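Local coordinates for protein transcriptional regulator, MarR family, putative (Bacillus cereus, PDB 3BJA) that probably binds DNA and regulates transcription, as a two-chain winged-helix protein of the MarR family, at residues Tyr29-Val34 and Lys102-Gln107; Ser45-Met50 and Leu90-Lys95. All blocks are in the same frame, centred on the assembly; numbering follows the deposited sequence.

In the fold
Both contacts lie in one chain of the two-chain assembly and within the MarR-type helix-turn-helix range. Their centres are about 18 Å apart, and their nearest atoms about 8 Å. Both segments of contact 2 fall between those of contact 1 along the chain, in the order 29-34, 45-50, 90-95 and 102-107. Helix 33-44 begins within contact 1 and is followed by strand 48-49 of contact 2. Strand 89-93 of contact 2 is followed by helix 95-116, which carries the second segment of contact 1. Contact 2 joins the short strand 48-49 to the wing hairpin 77-81/89-93. Contact 1 packs the turn before helix 33-44 on the long helix 95-116.

Contact 1: Tyr29-Val34 and Lys102-Gln107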
# COMPACT_ATOMS: atom_id res chain seq x y z
N TYR A 29 -19.24 7.62 3.19
CA TYR A 29 -19.84 6.63 2.27
C TYR A 29 -19.67 5.17 2.69
O TYR A 29 -19.96 4.28 1.89
CB TYR A 29 -19.30 6.83 0.85
CG TYR A 29 -19.53 8.21 0.32
CD1 TYR A 29 -20.78 8.56 -0.18
CD2 TYR A 29 -18.52 9.18 0.34
CE1 TYR A 29 -21.03 9.84 -0.65
CE2 TYR A 29 -18.77 10.48 -0.13
CZ TYR A 29 -20.03 10.79 -0.63
OH TYR A 29 -20.34 12.03 -1.10
N ASP A 30 -19.20 4.91 3.91
CA ASP A 30 -18.99 3.54 4.41
C ASP A 30 -18.10 2.65 3.51
O ASP A 30 -18.41 1.48 3.26
CB ASP A 30 -20.34 2.88 4.71
CG ASP A 30 -21.12 3.65 5.74
OD1 ASP A 30 -20.54 3.92 6.80
OD2 ASP A 30 -22.30 3.97 5.50
N ILE A 31 -17.03 3.25 3.00
CA ILE A 31 -16.03 2.58 2.16
C ILE A 31 -14.65 3.09 2.53
O ILE A 31 -14.52 4.18 3.09
CB ILE A 31 -16.28 2.78 0.63
CG1 ILE A 31 -16.25 4.25 0.19
CG2 ILE A 31 -17.61 2.15 0.21
CD1 ILE A 31 -16.15 4.44 -1.33
N SER A 32 -13.62 2.30 2.22
CA SER A 32 -12.21 2.70 2.42
C SER A 32 -11.57 2.77 1.05
O SER A 32 -12.24 2.48 0.04
CB SER A 32 -11.49 1.67 3.28
OG SER A 32 -11.30 0.46 2.56
N TYR A 33 -10.28 3.11 1.00
CA TYR A 33 -9.55 3.22 -0.28
C TYR A 33 -9.67 1.93 -1.13
O TYR A 33 -9.85 2.02 -2.35
CB TYR A 33 -8.05 3.66 -0.10
CG TYR A 33 -7.12 2.63 0.55
CD1 TYR A 33 -6.98 2.58 1.95
CD2 TYR A 33 -6.39 1.70 -0.23
CE1 TYR A 33 -6.13 1.62 2.58
CE2 TYR A 33 -5.55 0.74 0.38
CZ TYR A 33 -5.41 0.71 1.79
OH TYR A 33 -4.59 -0.22 2.44
N VAL A 34 -9.61 0.76 -0.49
CA VAL A 34 -9.69 -0.53 -1.21
C VAL A 34 -11.04 -0.69 -1.96
O VAL A 34 -11.03 -1.01 -3.16
CB VAL A 34 -9.25 -1.76 -0.34
CG1 VAL A 34 -10.07 -1.90 0.91
CG2 VAL A 34 -9.30 -3.06 -1.15
N LYS A 102 -20.57 8.29 -8.38
CA LYS A 102 -20.96 9.68 -8.65
C LYS A 102 -20.82 10.54 -7.40
O LYS A 102 -20.19 11.61 -7.43
CB LYS A 102 -22.40 9.75 -9.18
N GLN A 103 -21.39 10.05 -6.29
CA GLN A 103 -21.35 10.76 -5.01
C GLN A 103 -19.94 10.88 -4.41
O GLN A 103 -19.61 11.92 -3.85
CB GLN A 103 -22.35 10.15 -4.02
CG GLN A 103 -23.82 10.37 -4.41
CD GLN A 103 -24.83 9.54 -3.61
OE1 GLN A 103 -24.48 8.67 -2.81
NE2 GLN A 103 -26.11 9.80 -3.86
N VAL A 104 -19.12 9.83 -4.53
CA VAL A 104 -17.75 9.83 -3.98
C VAL A 104 -16.76 10.70 -4.81
O VAL A 104 -15.82 11.27 -4.23
CB VAL A 104 -17.17 8.39 -3.79
CG1 VAL A 104 -15.88 8.45 -3.06
CG2 VAL A 104 -18.08 7.55 -2.97
N ASP A 105 -16.97 10.80 -6.13
CA ASP A 105 -16.13 11.63 -7.04
C ASP A 105 -16.06 13.10 -6.60
O ASP A 105 -15.04 13.75 -6.84
CB ASP A 105 -16.63 11.56 -8.50
CG ASP A 105 -16.28 10.23 -9.22
OD1 ASP A 105 -15.37 9.47 -8.81
OD2 ASP A 105 -16.92 9.95 -10.26
N VAL A 106 -17.12 13.60 -5.97
CA VAL A 106 -17.18 14.96 -5.42
C VAL A 106 -16.18 15.10 -4.26
O VAL A 106 -15.42 16.07 -4.23
CB VAL A 106 -18.61 15.35 -4.97
CG1 VAL A 106 -18.64 16.78 -4.44
CG2 VAL A 106 -19.60 15.20 -6.11
N GLN A 107 -16.17 14.13 -3.33
CA GLN A 107 -15.20 14.14 -2.20
C GLN A 107 -13.76 13.88 -2.65
O GLN A 107 -12.84 14.42 -2.06
CB GLN A 107 -15.57 13.18 -1.06
CG GLN A 107 -16.43 13.79 0.08
CD GLN A 107 -17.86 14.15 -0.30
OE1 GLN A 107 -18.45 15.04 0.30
NE2 GLN A 107 -18.41 13.47 -1.29
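The ring of Tyr29 lies against helix 95-116, with one face on Val104 and an edge near the side-chain amide of Gln107. CG2 of Val104 makes a CH-pi contact with that face, 3.8 Å from the ring centroid and 19° off the normal. The methyl sits toward the rim, and its distances to Tyr29 CG and CD2 are both 3.7 Å. The Val104 branch is placed there by its first torsion: CG1 points opposite the backbone N (chi1 -172°), which leaves CG2 beside that N and facing the tyrosine.

As modelled, CD of Gln107 is in the ring plane, and the amide is turned 59° from the ring. Its NE2 comes within 2.4 Å of Tyr29 OH. That is too close, so the exact amide position is doubtful. Gln103 also meets the tyrosine, with its CB 3.6 Å from Tyr29 CE1. The phenol oxygen, Tyr29 OH, lies beside the backbone O of Gln103, at 2.8 Å. The body of the ring packs on aliphatic carbon.

Ile31 adds a smaller apolar contact. Its CD1 meets Val104 CG2 tip to tip at 4.0 Å. Thus the same valine methyl serves both the tyrosine face and the isoleucine end.

The segment 29-34 leads into helix 33-44, with Ser32 at the N-cap position. Phe36 of that helix touches both Ile31 and Val104, and Ile26 also touches both, so the apolar part of the contact is shared with neighbouring residues. Asp105 continues the link between the two helices through a hydrogen bond to Gln40. On the side of helix 2-25, Tyr33 N bonds to Asp23, while the Tyr33 side chain packs on Cys59 of the second subunit. The contact is plain structural packing: it sets the turn before helix 33-44 on the long helix 95-116, which follows the sheet.

Contact 2: Ser45-Met50 and Leu90-Lys95; sequences SGKVSM and LVYLTK
Two backbone hydrogen bonds join Val48 and Val91 as an antiparallel hydrogen-bonded pair. The bond from Val91 N to Val48 O is short and straight, at 2.7 Å with an N-H...O angle of 171°. The return bond from Val48 N to Val91 O is weak, at 3.2 Å and 132°. CA-H...O contacts flank the pair, with Lys47 CA 3.5 Å from Val91 O and Leu90 CA 3.3 Å from Val48 O. Ser49 and Leu90 form the next, non-hydrogen-bonded pair, with the two side chains leaving in different directions.

Lys47 runs alongside Tyr92, over one face of its ring, and the two side chains point the same way. Lys47 CE sits over the face, 4.0 Å from the centroid and displaced toward CD1 and CE1. NZ makes a cation-pi contact farther out, at 4.9 Å from the centroid. The lysine starts extended, with CG opposite the backbone N (chi1 -177°), and bends at chi3. NZ also forms a salt bridge to Glu80, which receives a weak hydrogen bond from Tyr92 OH. One carboxylate thus holds the ends of both Lys47 and Tyr92, the tyrosine only weakly.

Leu90 covers the lysine stem from another side, with its CB 3.9 Å from Lys47 CG. Val91 CG2 meets selenomethionine Met50 at CG, 3.7 Å away, and the selenium is slightly farther.

Strand 48-49 is an edge of the three-stranded antiparallel sheet that includes the wing hairpin. Strand 89-93 is in the middle, paired on its other side with strand 77-81. Val48 and Val91 both touch Leu42 of helix 33-44. At the far end, Ser49 caps helix 50-56 through a hydrogen bond to Lys52 N, and Met50 packs on Met64 and Thr65 of helix 64-73.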
# COMPACT_ATOMS: atom_id res chain seq x y z
N SER A 45 -13.69 -0.05 -16.80
CA SER A 45 -13.90 -1.30 -17.54
C SER A 45 -15.35 -1.73 -17.34
O SER A 45 -16.02 -1.27 -16.42
CB SER A 45 -12.98 -2.40 -17.00
OG SER A 45 -13.33 -2.79 -15.67
N GLY A 46 -15.85 -2.61 -18.18
CA GLY A 46 -17.21 -3.10 -18.00
C GLY A 46 -17.21 -4.29 -17.06
O GLY A 46 -16.51 -4.32 -16.03
N LYS A 47 -17.99 -5.30 -17.44
CA LYS A 47 -18.07 -6.55 -16.73
C LYS A 47 -16.76 -7.28 -17.03
O LYS A 47 -16.56 -7.78 -18.15
CB LYS A 47 -19.31 -7.32 -17.23
CG LYS A 47 -19.61 -8.65 -16.57
CD LYS A 47 -20.77 -9.37 -17.27
CE LYS A 47 -22.13 -8.69 -17.06
NZ LYS A 47 -23.24 -9.34 -17.82
N VAL A 48 -15.83 -7.27 -16.07
CA VAL A 48 -14.53 -7.97 -16.19
C VAL A 48 -14.52 -9.24 -15.32
O VAL A 48 -15.47 -9.51 -14.57
CB VAL A 48 -13.32 -7.06 -15.83
CG1 VAL A 48 -13.18 -5.93 -16.86
CG2 VAL A 48 -13.42 -6.51 -14.41
N SER A 49 -13.46 -10.04 -15.47
CA SER A 49 -13.28 -11.25 -14.68
C SER A 49 -12.64 -10.88 -13.34
O SER A 49 -12.03 -9.81 -13.19
CB SER A 49 -12.38 -12.26 -15.41
OG SER A 49 -11.03 -11.81 -15.50
N MSE A 50 -12.79 -11.79 -12.38
CA MSE A 50 -12.13 -11.66 -11.07
C MSE A 50 -10.62 -11.50 -11.22
O MSE A 50 -10.02 -10.69 -10.52
CB MSE A 50 -12.43 -12.87 -10.16
CG MSE A 50 -13.62 -12.63 -9.27
SE MSE A 50 -13.05 -11.44 -7.85
CE MSE A 50 -12.26 -12.81 -6.70
N LEU A 90 -17.39 -13.43 -13.30
CA LEU A 90 -17.46 -12.07 -13.87
C LEU A 90 -18.00 -11.14 -12.80
O LEU A 90 -18.91 -11.54 -12.06
CB LEU A 90 -18.39 -12.04 -15.09
CG LEU A 90 -18.00 -12.91 -16.28
CD1 LEU A 90 -19.16 -13.05 -17.28
CD2 LEU A 90 -16.73 -12.38 -16.95
N VAL A 91 -17.45 -9.93 -12.71
CA VAL A 91 -17.84 -8.92 -11.70
C VAL A 91 -18.19 -7.58 -12.37
O VAL A 91 -17.58 -7.19 -13.36
CB VAL A 91 -16.70 -8.67 -10.68
CG1 VAL A 91 -17.23 -7.89 -9.47
CG2 VAL A 91 -16.09 -9.97 -10.21
N TYR A 92 -19.16 -6.86 -11.80
CA TYR A 92 -19.59 -5.57 -12.34
C TYR A 92 -20.34 -4.73 -11.31
O TYR A 92 -20.83 -5.27 -10.31
CB TYR A 92 -20.44 -5.76 -13.62
CG TYR A 92 -21.69 -6.59 -13.48
CD1 TYR A 92 -21.63 -7.99 -13.43
CD2 TYR A 92 -22.96 -5.99 -13.45
CE1 TYR A 92 -22.80 -8.78 -13.31
CE2 TYR A 92 -24.14 -6.77 -13.34
CZ TYR A 92 -24.05 -8.17 -13.27
OH TYR A 92 -25.19 -8.95 -13.17
N LEU A 93 -20.39 -3.42 -11.56
CA LEU A 93 -21.12 -2.49 -10.70
C LEU A 93 -22.63 -2.64 -10.87
O LEU A 93 -23.11 -2.87 -11.97
CB LEU A 93 -20.76 -1.02 -10.99
CG LEU A 93 -19.40 -0.50 -10.53
CD1 LEU A 93 -19.27 0.96 -10.94
CD2 LEU A 93 -19.21 -0.64 -9.03
N THR A 94 -23.34 -2.50 -9.75
CA THR A 94 -24.80 -2.48 -9.74
C THR A 94 -25.19 -1.00 -9.91
O THR A 94 -24.30 -0.11 -9.94
CB THR A 94 -25.37 -2.97 -8.39
OG1 THR A 94 -24.95 -2.08 -7.34
CG2 THR A 94 -24.91 -4.40 -8.08
N LYS A 95 -26.50 -0.74 -10.01
CA LYS A 95 -27.02 0.64 -10.12
C LYS A 95 -26.57 1.48 -8.91
O LYS A 95 -26.07 2.60 -9.09
CB LYS A 95 -28.54 0.64 -10.30
CG LYS A 95 -29.12 2.00 -10.70
CD LYS A 95 -30.58 1.86 -11.14
CE LYS A 95 -31.24 3.20 -11.43
NZ LYS A 95 -32.70 3.05 -11.75